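Proline dehydrogenase (Deinococcus radiodurans, PDB 4H6Q) catalyses the FAD-dependent oxidation of L-proline to delta-1-pyrroline-5-carboxylate with a quinone as electron acceptor, the first step in degrading proline to glutamate. Local coordinates at residues K28-N31 / L32-F36; I68-P71 / A72-T75; E113-G116 / L117-A120; Y288-F291 / S292-A296. All coordinates share one frame; numbering follows the deposited sequence. Where two conformers were deposited one is given.

Contact 1: K28-N31 / L32-F36; sequences KMWN and LAERF
Glu34 lays its CG methylene over one face of the Trp30 indole, 3.6 Å from the centroid of the five-membered ring and displaced toward the rim. This is a CH-pi contact, in which Glu34 CG comes nearest to Trp30 CE2, at 3.3 Å. The two side chains cross at about a right angle. Because the glutamate is extended beyond CG, its carboxylate runs on across the pyrrole side of the indole, where Glu34 CD comes 3.3 Å from Trp30 NE1, with ring and carboxylate planes 30° apart. Trp30 contributes by carrying CG anti to its backbone N (chi1 173°), which swings the indole along the helix toward the residue four places on. A residue with an aliphatic stem and a polar end suits this spot: the stem packs on the ring while Glu34 OE1 takes a 2.8 Å hydrogen bond from a water, which also donates weakly to Asn31 O. Beneath the side chains, Glu34 N bonds to Trp30 O at 2.8 Å. The helix is the N-terminal 23-33, which precedes the first strand of the proline dehydrogenase barrel and packs on helix 288-296, where Phe291 receives both Leu32 and Ala33. Ala33 is small enough to be buried at that junction; its CB also stands 4.1 Å from Trp30 CE3. At the far end Arg35 passes its CG over the centre of the Phe36 ring, while its guanidinium bonds to Gly261 O through NE and touches the bound FAD.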
loop_
_atom_site.group_PDB
_atom_site.type_symbol
_atom_site.label_atom_id
_atom_site.label_comp_id
_atom_site.label_asym_id
_atom_site.label_seq_id
_atom_site.Cartn_x
_atom_site.Cartn_y
_atom_site.Cartn_z
ATOM N N LYS A 28 -21.322 -16.811 -4.987
ATOM C CA LYS A 28 -21.192 -15.888 -6.106
ATOM C C LYS A 28 -20.549 -14.551 -5.720
ATOM O O LYS A 28 -19.699 -14.052 -6.499
ATOM C CB LYS A 28 -22.525 -15.697 -6.820
ATOM C CG LYS A 28 -22.979 -16.928 -7.621
ATOM C CD LYS A 28 -24.292 -16.542 -8.292
ATOM C CE LYS A 28 -24.950 -17.621 -9.162
ATOM N NZ LYS A 28 -26.434 -17.404 -9.260
ATOM N N MET A 29 -20.856 -14.002 -4.522
ATOM C CA MET A 29 -20.214 -12.756 -4.096
ATOM C C MET A 29 -18.736 -12.964 -3.861
ATOM O O MET A 29 -17.906 -12.144 -4.293
ATOM C CB MET A 29 -20.852 -12.201 -2.844
ATOM C CG MET A 29 -20.287 -10.836 -2.437
ATOM S SD MET A 29 -20.738 -9.553 -3.659
ATOM C CE MET A 29 -22.482 -9.297 -3.340
ATOM N N TRP A 30 -18.391 -14.078 -3.215
ATOM C CA TRP A 30 -16.985 -14.426 -3.045
ATOM C C TRP A 30 -16.274 -14.645 -4.380
ATOM O O TRP A 30 -15.140 -14.191 -4.549
ATOM C CB TRP A 30 -16.834 -15.626 -2.114
ATOM C CG TRP A 30 -15.419 -16.138 -2.029
ATOM C CD1 TRP A 30 -14.992 -17.358 -2.403
ATOM C CD2 TRP A 30 -14.261 -15.429 -1.561
ATOM N NE1 TRP A 30 -13.648 -17.478 -2.185
ATOM C CE2 TRP A 30 -13.166 -16.303 -1.680
ATOM C CE3 TRP A 30 -14.045 -14.146 -1.045
ATOM C CZ2 TRP A 30 -11.876 -15.949 -1.302
ATOM C CZ3 TRP A 30 -12.762 -13.774 -0.704
ATOM C CH2 TRP A 30 -11.695 -14.678 -0.812
ATOM N N ASN A 31 -16.953 -15.246 -5.358
ATOM C CA ASN A 31 -16.294 -15.383 -6.655
ATOM C C ASN A 31 -15.989 -14.029 -7.276
ATOM O O ASN A 31 -14.928 -13.856 -7.875
ATOM C CB ASN A 31 -17.089 -16.218 -7.658
ATOM C CG ASN A 31 -17.293 -17.655 -7.216
ATOM O OD1 ASN A 31 -16.491 -18.245 -6.465
ATOM N ND2 ASN A 31 -18.372 -18.239 -7.699
ATOM N N LEU A 32 -16.907 -13.080 -7.133
ATOM C CA LEU A 32 -16.653 -11.723 -7.587
ATOM C C LEU A 32 -15.433 -11.150 -6.841
ATOM O O LEU A 32 -14.487 -10.619 -7.459
ATOM C CB LEU A 32 -17.903 -10.867 -7.370
ATOM C CG LEU A 32 -17.856 -9.418 -7.814
ATOM C CD1 LEU A 32 -17.493 -9.327 -9.310
ATOM C CD2 LEU A 32 -19.186 -8.707 -7.547
ATOM N N ALA A 33 -15.433 -11.274 -5.516
ATOM C CA ALA A 33 -14.333 -10.726 -4.719
ATOM C C ALA A 33 -12.977 -11.370 -4.993
ATOM O O ALA A 33 -11.933 -10.717 -4.828
ATOM C CB ALA A 33 -14.660 -10.793 -3.249
ATOM N N GLU A 34 -12.980 -12.627 -5.412
ATOM C CA GLU A 34 -11.743 -13.361 -5.674
ATOM C C GLU A 34 -10.945 -12.786 -6.831
ATOM O O GLU A 34 -9.740 -13.030 -6.938
ATOM C CB GLU A 34 -12.033 -14.810 -5.956
ATOM C CG GLU A 34 -12.111 -15.683 -4.739
ATOM C CD GLU A 34 -12.295 -17.135 -5.125
ATOM O OE1 GLU A 34 -13.221 -17.408 -5.925
ATOM O OE2 GLU A 34 -11.506 -17.989 -4.666
ATOM N N ARG A 35 -11.563 -11.964 -7.663
ATOM C CA ARG A 35 -10.742 -11.217 -8.604
ATOM C C ARG A 35 -9.712 -10.323 -7.917
ATOM O O ARG A 35 -8.561 -10.168 -8.402
ATOM C CB ARG A 35 -11.628 -10.366 -9.508
ATOM C CG ARG A 35 -10.778 -9.433 -10.341
ATOM C CD ARG A 35 -11.615 -8.741 -11.362
ATOM N NE ARG A 35 -10.839 -7.708 -12.037
ATOM C CZ ARG A 35 -11.369 -6.733 -12.770
ATOM N NH1 ARG A 35 -12.691 -6.659 -12.902
ATOM N NH2 ARG A 35 -10.577 -5.830 -13.358
ATOM N N PHE A 36 -10.130 -9.733 -6.789
ATOM C CA PHE A 36 -9.387 -8.680 -6.104
ATOM C C PHE A 36 -8.673 -9.164 -4.837
ATOM O O PHE A 36 -7.827 -8.439 -4.302
ATOM C CB PHE A 36 -10.351 -7.562 -5.713
ATOM C CG PHE A 36 -11.045 -6.955 -6.871
ATOM C CD1 PHE A 36 -10.393 -6.035 -7.702
ATOM C CD2 PHE A 36 -12.396 -7.222 -7.084
ATOM C CE1 PHE A 36 -11.074 -5.447 -8.783
ATOM C CE2 PHE A 36 -13.066 -6.623 -8.148
ATOM C CZ PHE A 36 -12.395 -5.732 -8.997
HETATM O O HOH W 1 -13.456 -16.843 -8.628
#

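Contact 2: I68-P71 / A72-T75; sequences IDSP and AKCT
Two donors of Thr75 converge on the flat carbonyl group of Pro71, each tilted moderately out of its plane, from opposite faces. The backbone bond from Thr75 N to Pro71 O measures 3.1 Å, and the hydroxyl bond from Thr75 OG1 to the same oxygen 3.0 Å. Threonine can do this because, with OG1 anti to its own carbonyl carbon (chi1 -54°), the hydroxyl points back toward the carbonyl four residues earlier; OG1 also has a weak hydrogen bond with Asn119 ND2 of helix 115-129. At the very start of the same turn, Ser70 OG accepts from Lys73 N at 3.1 Å in an almost straight bond, 176° at the hydrogen. The serine places OG anti to its backbone N, and its short side chain is enough to span the gap. The carbonyl oxygen Ser70 O accepts from Cys74 N at 2.9 Å. Ile68 crosses Lys73 at about a right angle, its CG2 lying 3.6 Å from Lys73 CB, while Lys73 NZ goes on to a salt bridge with Glu76. Ile68 CB also packs 3.9 Å from the buried Cys74 SG. Proline fits directly after Ser70, since a first-turn residue needs no amide donor. This makes a serine N-cap followed by proline at N1, opening helix 71-90, the helix that follows the first strand of the beta8-alpha8 barrel.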
loop_
_atom_site.group_PDB
_atom_site.type_symbol
_atom_site.label_atom_id
_atom_site.label_comp_id
_atom_site.label_asym_id
_atom_site.label_seq_id
_atom_site.Cartn_x
_atom_site.Cartn_y
_atom_site.Cartn_z
ATOM N N ILE A 68 -10.429 -0.780 13.463
ATOM C CA ILE A 68 -10.733 -1.767 14.486
ATOM C C ILE A 68 -10.911 -1.079 15.848
ATOM O O ILE A 68 -10.021 -0.348 16.312
ATOM C CB ILE A 68 -9.631 -2.844 14.496
ATOM C CG1 ILE A 68 -9.586 -3.494 13.088
ATOM C CG2 ILE A 68 -9.889 -3.861 15.606
ATOM C CD1 ILE A 68 -8.641 -4.649 13.007
ATOM N N ASP A 69 -12.067 -1.283 16.477
ATOM C CA ASP A 69 -12.416 -0.496 17.665
ATOM C C ASP A 69 -11.772 -0.954 18.946
ATOM O O ASP A 69 -11.436 -0.133 19.806
ATOM C CB ASP A 69 -13.926 -0.457 17.878
ATOM C CG ASP A 69 -14.630 0.292 16.776
ATOM O OD1 ASP A 69 -14.060 1.325 16.335
ATOM O OD2 ASP A 69 -15.695 -0.168 16.301
ATOM N N SER A 70 -11.627 -2.254 19.109
ATOM C CA SER A 70 -11.113 -2.801 20.352
ATOM C C SER A 70 -9.574 -2.806 20.396
ATOM O O SER A 70 -8.923 -3.325 19.476
ATOM C CB SER A 70 -11.591 -4.247 20.379
ATOM O OG SER A 70 -10.828 -5.014 21.227
ATOM N N PRO A 71 -8.965 -2.281 21.479
ATOM C CA PRO A 71 -7.492 -2.383 21.591
ATOM C C PRO A 71 -6.968 -3.819 21.596
ATOM O O PRO A 71 -5.892 -4.107 21.036
ATOM C CB PRO A 71 -7.166 -1.680 22.921
ATOM C CG PRO A 71 -8.375 -0.994 23.370
ATOM C CD PRO A 71 -9.571 -1.468 22.555
ATOM N N ALA A 72 -7.725 -4.736 22.177
ATOM C CA ALA A 72 -7.336 -6.134 22.125
ATOM C C ALA A 72 -7.290 -6.638 20.666
ATOM O O ALA A 72 -6.311 -7.287 20.257
ATOM C CB ALA A 72 -8.319 -6.996 22.944
ATOM N N LYS A 73 -8.367 -6.392 19.902
ATOM C CA LYS A 73 -8.434 -6.817 18.498
ATOM C C LYS A 73 -7.390 -6.141 17.618
ATOM O O LYS A 73 -6.886 -6.740 16.663
ATOM C CB LYS A 73 -9.841 -6.640 17.921
ATOM C CG LYS A 73 -10.862 -7.591 18.612
ATOM C CD LYS A 73 -10.735 -8.951 17.941
ATOM C CE LYS A 73 -11.460 -10.094 18.618
ATOM N NZ LYS A 73 -11.084 -11.330 17.834
ATOM N N CYS A 74 -7.047 -4.894 17.935
ATOM C CA CYS A 74 -5.982 -4.192 17.206
ATOM C C CYS A 74 -4.653 -4.926 17.413
ATOM O O CYS A 74 -3.831 -5.005 16.491
ATOM C CB CYS A 74 -5.814 -2.750 17.731
ATOM S SG CYS A 74 -7.133 -1.624 17.180
ATOM N N THR A 75 -4.403 -5.390 18.634
ATOM C CA THR A 75 -3.138 -6.049 18.941
ATOM C C THR A 75 -3.126 -7.461 18.374
ATOM O O THR A 75 -2.092 -7.918 17.844
ATOM C CB THR A 75 -2.850 -5.972 20.467
ATOM O OG1 THR A 75 -2.919 -4.575 20.844
ATOM C CG2 THR A 75 -1.469 -6.519 20.825
#

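Contact 3: E113-G116 / L117-A120; sequences EDLG and LTNA
Asp114 swings its carboxylate forward over the first helical turn, with CG anti to the backbone N (chi1 -174°), and OD2 accepts from Leu117 N at 3.1 Å through its anti lone pair. The other oxygen, OD1, takes a hydrogen bond from Gly107 N, so the carboxylate is held through both oxygens. Gly116 suits its place because a CB there would come within 3.0 Å of Asp114 OD2. Asp114 is thus the N-cap of helix 115-129, a barrel helix that packs against helices 71-90 and 144-158 and is entered from the small hairpin strand 113-114. With an alanine for Asp114 the carboxylate is gone, which would probably leave Leu117 N without its side-chain cap and Gly107 N without its partner, loosening the tie between helix start and loop. Asp114 O contributes separately, accepting Thr118 N in the carbonyl plane at 3.0 Å. Thr118 was modelled in two conformers, so its side-chain contacts are less certain; in one of them OG1 sits in the crowded position between backbone N and carbonyl carbon (chi1 64°), and CG2 faces Glu113 OE1 at 3.8 Å. Leu115 and Asn119 cross at a slant, the leucine CD1 3.6 Å from Asn119 ND2. Asparagine is useful here because its amide goes on to Val104 O through ND2 and to Arg122 NH2 through OD1, while Leu115, being apolar, is buried against Pro71, Cys74 and Thr75.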
loop_
_atom_site.group_PDB
_atom_site.type_symbol
_atom_site.label_atom_id
_atom_site.label_comp_id
_atom_site.label_asym_id
_atom_site.label_seq_id
_atom_site.Cartn_x
_atom_site.Cartn_y
_atom_site.Cartn_z
ATOM N N GLU A 113 1.234 5.492 25.532
ATOM C CA GLU A 113 1.791 5.545 24.173
ATOM C C GLU A 113 0.715 5.189 23.205
ATOM O O GLU A 113 -0.187 4.431 23.546
ATOM C CB GLU A 113 2.893 4.515 24.030
ATOM C CG GLU A 113 4.081 4.746 24.905
ATOM C CD GLU A 113 5.116 3.671 24.647
ATOM O OE1 GLU A 113 4.932 2.545 25.178
ATOM O OE2 GLU A 113 6.074 3.936 23.883
ATOM N N ASP A 114 0.814 5.694 21.979
ATOM C CA ASP A 114 -0.154 5.316 20.960
ATOM C C ASP A 114 -0.021 3.850 20.592
ATOM O O ASP A 114 1.072 3.373 20.244
ATOM C CB ASP A 114 0.063 6.184 19.721
ATOM C CG ASP A 114 -0.990 5.959 18.657
ATOM O OD1 ASP A 114 -1.983 6.726 18.638
ATOM O OD2 ASP A 114 -0.843 4.988 17.875
ATOM N N LEU A 115 -1.125 3.119 20.670
ATOM C CA LEU A 115 -1.104 1.664 20.421
ATOM C C LEU A 115 -0.749 1.302 18.979
ATOM O O LEU A 115 -0.072 0.291 18.723
ATOM C CB LEU A 115 -2.496 1.092 20.727
ATOM C CG LEU A 115 -2.684 -0.435 20.641
ATOM C CD1 LEU A 115 -1.643 -1.183 21.495
ATOM C CD2 LEU A 115 -4.116 -0.852 20.984
ATOM N N GLY A 116 -1.166 2.123 18.008
ATOM C CA GLY A 116 -0.727 1.962 16.632
ATOM C C GLY A 116 0.786 2.047 16.496
ATOM O O GLY A 116 1.402 1.237 15.778
ATOM N N LEU A 117 1.391 3.027 17.160
ATOM C CA LEU A 117 2.836 3.170 17.121
ATOM C C LEU A 117 3.526 1.967 17.784
ATOM O O LEU A 117 4.493 1.414 17.244
ATOM C CB LEU A 117 3.269 4.462 17.803
ATOM C CG LEU A 117 4.778 4.793 17.776
ATOM C CD1 LEU A 117 5.192 5.073 16.353
ATOM C CD2 LEU A 117 5.080 6.018 18.629
ATOM N N THR A 118 3.051 1.528 18.943
ATOM C CA THR A 118 3.765 0.400 19.522
ATOM C C THR A 118 3.550 -0.888 18.735
ATOM O O THR A 118 4.527 -1.645 18.595
ATOM C CB THR A 118 3.433 0.141 20.966
ATOM O OG1 THR A 118 2.062 -0.230 21.038
ATOM C CG2 THR A 118 3.653 1.383 21.803
ATOM N N ASN A 119 2.387 -1.113 18.130
ATOM C CA ASN A 119 2.241 -2.307 17.295
ATOM C C ASN A 119 3.041 -2.171 16.018
ATOM O O ASN A 119 3.620 -3.174 15.550
ATOM C CB ASN A 119 0.760 -2.574 16.984
ATOM C CG ASN A 119 0.062 -3.270 18.161
ATOM O OD1 ASN A 119 0.655 -4.120 18.845
ATOM N ND2 ASN A 119 -1.214 -2.907 18.420
ATOM N N ALA A 120 3.079 -0.972 15.417
ATOM C CA ALA A 120 3.884 -0.806 14.195
ATOM C C ALA A 120 5.365 -1.069 14.459
ATOM O O ALA A 120 6.060 -1.659 13.611
ATOM C CB ALA A 120 3.698 0.589 13.600
HETATM O O HOH W 2 0.942 1.424 23.530
#

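Contact 4: Y288-F291 / S292-A296; sequences YAYF and SRRIA. With TFB (tetrahydrofuran-2-carboxylic acid), chain D; FAD (flavin-adenine dinucleotide), chain C.
Arg294 brings one nitrogen, NH1, down over the centre of the Tyr290 ring, 3.1 Å above its plane. The guanidinium stands nearly upright on the ring, the planes 72° apart, and CZ lies 4.5 Å from the ring centroid in a cation-pi contact. Bends at chi2 and chi3 fold the arginine back so that it can reach both the ring and the ligand. NH1 and NH2 together fork onto OB of tetrahydrofuran-2-carboxylic acid, a proline analogue, each at 2.9 Å. Arg293 adds a third bond to that oxygen, NE to OB at 2.8 Å, with OB at the edge of the guanidinium, and Arg293 NH2 donates to OXT. This is the substrate carboxylate site of the proline dehydrogenase barrel, built on helix 288-296: adjacent arginines match the negative charge, Lys100 also bonds the ligand, and Arg294 O accepts N6A of the FAD adenine. Glu66 and Glu297, in the second shell, form salt bridges with Arg293 and Arg294 respectively and position them. A serine in place of Tyr290 removes the aromatic face from beneath Arg294 NH1, which would probably open a gap there and leave the guanidinium less firmly oriented. On the side turned to helix 23-33, Ile295 CG1 rests over the Phe291 ring, 4.0 Å from its centroid, with Ile295 CD1 3.6 Å from Phe291 CE1. Ser292, short and polar, donates from OG to Ala289 O at 2.7 Å.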
loop_
_atom_site.group_PDB
_atom_site.type_symbol
_atom_site.label_atom_id
_atom_site.label_comp_id
_atom_site.label_asym_id
_atom_site.label_seq_id
_atom_site.Cartn_x
_atom_site.Cartn_y
_atom_site.Cartn_z
ATOM N N TYR A 288 -14.673 -7.147 3.095
ATOM C CA TYR A 288 -15.807 -6.343 2.593
ATOM C C TYR A 288 -15.470 -4.890 2.306
ATOM O O TYR A 288 -15.914 -4.339 1.283
ATOM C CB TYR A 288 -17.017 -6.446 3.538
ATOM C CG TYR A 288 -17.426 -7.890 3.697
ATOM C CD1 TYR A 288 -18.188 -8.521 2.710
ATOM C CD2 TYR A 288 -16.970 -8.648 4.761
ATOM C CE1 TYR A 288 -18.555 -9.822 2.816
ATOM C CE2 TYR A 288 -17.307 -9.975 4.870
ATOM C CZ TYR A 288 -18.113 -10.561 3.897
ATOM O OH TYR A 288 -18.457 -11.883 4.013
ATOM N N ALA A 289 -14.674 -4.256 3.164
ATOM C CA ALA A 289 -14.400 -2.827 2.980
ATOM C C ALA A 289 -13.545 -2.588 1.717
ATOM O O ALA A 289 -13.880 -1.791 0.826
ATOM C CB ALA A 289 -13.702 -2.219 4.212
ATOM N N TYR A 290 -12.418 -3.288 1.627
ATOM C CA TYR A 290 -11.523 -3.175 0.480
ATOM C C TYR A 290 -12.280 -3.539 -0.807
ATOM O O TYR A 290 -12.204 -2.821 -1.841
ATOM C CB TYR A 290 -10.302 -4.081 0.693
ATOM C CG TYR A 290 -9.337 -4.167 -0.456
ATOM C CD1 TYR A 290 -8.114 -3.475 -0.398
ATOM C CD2 TYR A 290 -9.582 -4.976 -1.565
ATOM C CE1 TYR A 290 -7.202 -3.542 -1.424
ATOM C CE2 TYR A 290 -8.612 -5.068 -2.603
ATOM C CZ TYR A 290 -7.459 -4.325 -2.517
ATOM O OH TYR A 290 -6.483 -4.372 -3.508
ATOM N N PHE A 291 -12.987 -4.672 -0.783
ATOM C CA PHE A 291 -13.711 -5.091 -1.976
ATOM C C PHE A 291 -14.804 -4.062 -2.374
ATOM O O PHE A 291 -14.997 -3.769 -3.573
ATOM C CB PHE A 291 -14.332 -6.455 -1.705
ATOM C CG PHE A 291 -15.267 -6.947 -2.774
ATOM C CD1 PHE A 291 -14.880 -7.050 -4.108
ATOM C CD2 PHE A 291 -16.536 -7.356 -2.415
ATOM C CE1 PHE A 291 -15.757 -7.576 -5.069
ATOM C CE2 PHE A 291 -17.428 -7.884 -3.365
ATOM C CZ PHE A 291 -17.050 -7.967 -4.692
ATOM N N SER A 292 -15.503 -3.474 -1.399
ATOM C CA SER A 292 -16.496 -2.448 -1.708
ATOM C C SER A 292 -15.879 -1.260 -2.443
ATOM O O SER A 292 -16.511 -0.737 -3.380
ATOM C CB SER A 292 -17.273 -2.004 -0.469
ATOM O OG SER A 292 -16.497 -1.146 0.350
ATOM N N ARG A 293 -14.641 -0.877 -2.079
ATOM C CA ARG A 293 -14.003 0.234 -2.775
ATOM C C ARG A 293 -13.676 -0.138 -4.205
ATOM O O ARG A 293 -13.824 0.689 -5.111
ATOM C CB ARG A 293 -12.753 0.725 -2.014
ATOM C CG ARG A 293 -13.115 1.399 -0.710
ATOM C CD ARG A 293 -11.900 2.059 -0.057
ATOM N NE ARG A 293 -10.948 1.119 0.550
ATOM C CZ ARG A 293 -11.000 0.680 1.810
ATOM N NH1 ARG A 293 -12.009 0.997 2.618
ATOM N NH2 ARG A 293 -10.063 -0.167 2.235
ATOM N N ARG A 294 -13.250 -1.384 -4.444
ATOM C CA ARG A 294 -12.985 -1.838 -5.827
ATOM C C ARG A 294 -14.249 -1.767 -6.660
ATOM O O ARG A 294 -14.205 -1.352 -7.843
ATOM C CB ARG A 294 -12.422 -3.258 -5.846
ATOM C CG ARG A 294 -11.116 -3.454 -5.026
ATOM C CD ARG A 294 -9.941 -2.547 -5.509
ATOM N NE ARG A 294 -9.938 -1.136 -5.106
ATOM C CZ ARG A 294 -9.519 -0.682 -3.914
ATOM N NH1 ARG A 294 -9.265 -1.553 -2.904
ATOM N NH2 ARG A 294 -9.447 0.630 -3.693
ATOM N N ILE A 295 -15.388 -2.155 -6.079
ATOM C CA ILE A 295 -16.658 -2.096 -6.811
ATOM C C ILE A 295 -17.051 -0.651 -7.111
ATOM O O ILE A 295 -17.491 -0.351 -8.240
ATOM C CB ILE A 295 -17.779 -2.845 -6.020
ATOM C CG1 ILE A 295 -17.406 -4.350 -5.913
ATOM C CG2 ILE A 295 -19.162 -2.554 -6.631
ATOM C CD1 ILE A 295 -17.229 -5.095 -7.257
ATOM N N ALA A 296 -16.906 0.253 -6.146
ATOM C CA ALA A 296 -17.304 1.639 -6.339
ATOM C C ALA A 296 -16.491 2.306 -7.436
ATOM O O ALA A 296 -16.958 3.227 -8.113
ATOM C CB ALA A 296 -17.150 2.402 -5.047
HETATM O OA TFB D . -5.298 1.245 0.140
HETATM C CA TFB D . -6.309 1.083 -0.848
HETATM C C TFB D . -7.543 0.439 -0.251
HETATM O OB TFB D . -8.617 0.463 -0.907
HETATM C CB TFB D . -5.751 0.210 -1.891
HETATM C CG TFB D . -4.696 -0.523 -1.199
HETATM C CD TFB D . -4.273 0.270 -0.025
HETATM O OXT TFB D . -7.526 -0.127 0.904
HETATM P PA FAD C . -8.333 5.588 -12.090
HETATM O O1A FAD C . -8.230 6.943 -12.798
HETATM O O2A FAD C . -9.349 5.438 -11.033
HETATM O O5B FAD C . -8.530 4.413 -13.004
HETATM C C5B FAD C . -7.666 4.225 -14.114
HETATM C C4B FAD C . -8.008 2.997 -14.931
HETATM O O4B FAD C . -7.553 1.873 -14.214
HETATM C C3B FAD C . -9.464 2.758 -15.104
HETATM O O3B FAD C . -10.067 3.499 -16.152
HETATM C C2B FAD C . -9.482 1.292 -15.316
HETATM O O2B FAD C . -8.999 0.932 -16.592
HETATM C C1B FAD C . -8.496 0.842 -14.287
HETATM N N9A FAD C . -9.077 0.621 -12.963
HETATM C C8A FAD C . -8.737 1.283 -11.784
HETATM N N7A FAD C . -9.449 0.839 -10.747
HETATM C C5A FAD C . -10.268 -0.176 -11.232
HETATM C C6A FAD C . -11.219 -0.998 -10.656
HETATM N N6A FAD C . -11.516 -0.933 -9.262
HETATM N N1A FAD C . -11.854 -1.881 -11.442
HETATM C C2A FAD C . -11.593 -1.986 -12.761
HETATM N N3A FAD C . -10.688 -1.210 -13.377
HETATM C C4A FAD C . -10.028 -0.332 -12.629
HETATM N N1 FAD C . -5.173 5.062 -2.104
HETATM C C2 FAD C . -5.165 5.492 -0.813
HETATM O O2 FAD C . -5.963 6.490 -0.515
HETATM N N3 FAD C . -4.359 4.945 0.147
HETATM C C4 FAD C . -3.496 3.896 -0.149
HETATM O O4 FAD C . -2.723 3.357 0.815
HETATM C C4X FAD C . -3.471 3.390 -1.523
HETATM N N5 FAD C . -2.640 2.358 -1.876
HETATM C C5X FAD C . -2.643 1.963 -3.195
HETATM C C6 FAD C . -1.796 0.916 -3.593
HETATM C C7 FAD C . -1.759 0.511 -4.951
HETATM C C7M FAD C . -0.837 -0.626 -5.386
HETATM C C8 FAD C . -2.586 1.177 -5.888
HETATM C C8M FAD C . -2.573 0.785 -7.341
HETATM C C9 FAD C . -3.455 2.198 -5.473
HETATM C C9A FAD C . -3.471 2.601 -4.152
HETATM N N10 FAD C . -4.328 3.654 -3.775
HETATM C C10 FAD C . -4.340 4.044 -2.459
HETATM C "C1'" FAD C . -5.161 4.361 -4.734
HETATM C "C2'" FAD C . -6.601 3.961 -4.819
HETATM O "O2'" FAD C . -6.643 2.573 -4.510
HETATM C "C3'" FAD C . -6.890 4.553 -6.220
HETATM O "O3'" FAD C . -7.495 5.811 -6.226
HETATM C "C4'" FAD C . -7.534 3.674 -7.218
HETATM O "O4'" FAD C . -6.681 2.593 -7.347
HETATM C "C5'" FAD C . -7.666 4.442 -8.525
HETATM O "O5'" FAD C . -7.097 3.684 -9.548
HETATM P P FAD C . -6.080 4.297 -10.608
HETATM O O1P FAD C . -4.883 5.157 -10.099
HETATM O O2P FAD C . -5.838 3.096 -11.561
HETATM O O3P FAD C . -6.939 5.269 -11.570
#

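Followed from the N terminus, the four contacts come in series: each is a local turn of helix that closes before the next opens, so none nests or crosses. Contact 1 lies toward the end of helix 23-33, before the first barrel strand, 58-63. Contact 2 starts helix 71-90 after that strand, and contact 3 starts helix 115-129. These two helix starts lie side by side and touch, their centres about 11 Å apart. Contact 4 is helix 288-296, following the last strand. Here the chain returns to its beginning: Phe291 meets Met29, and Arg294 meets Phe36. Contacts 1 and 3 are the most distant, about 33 Å between centres.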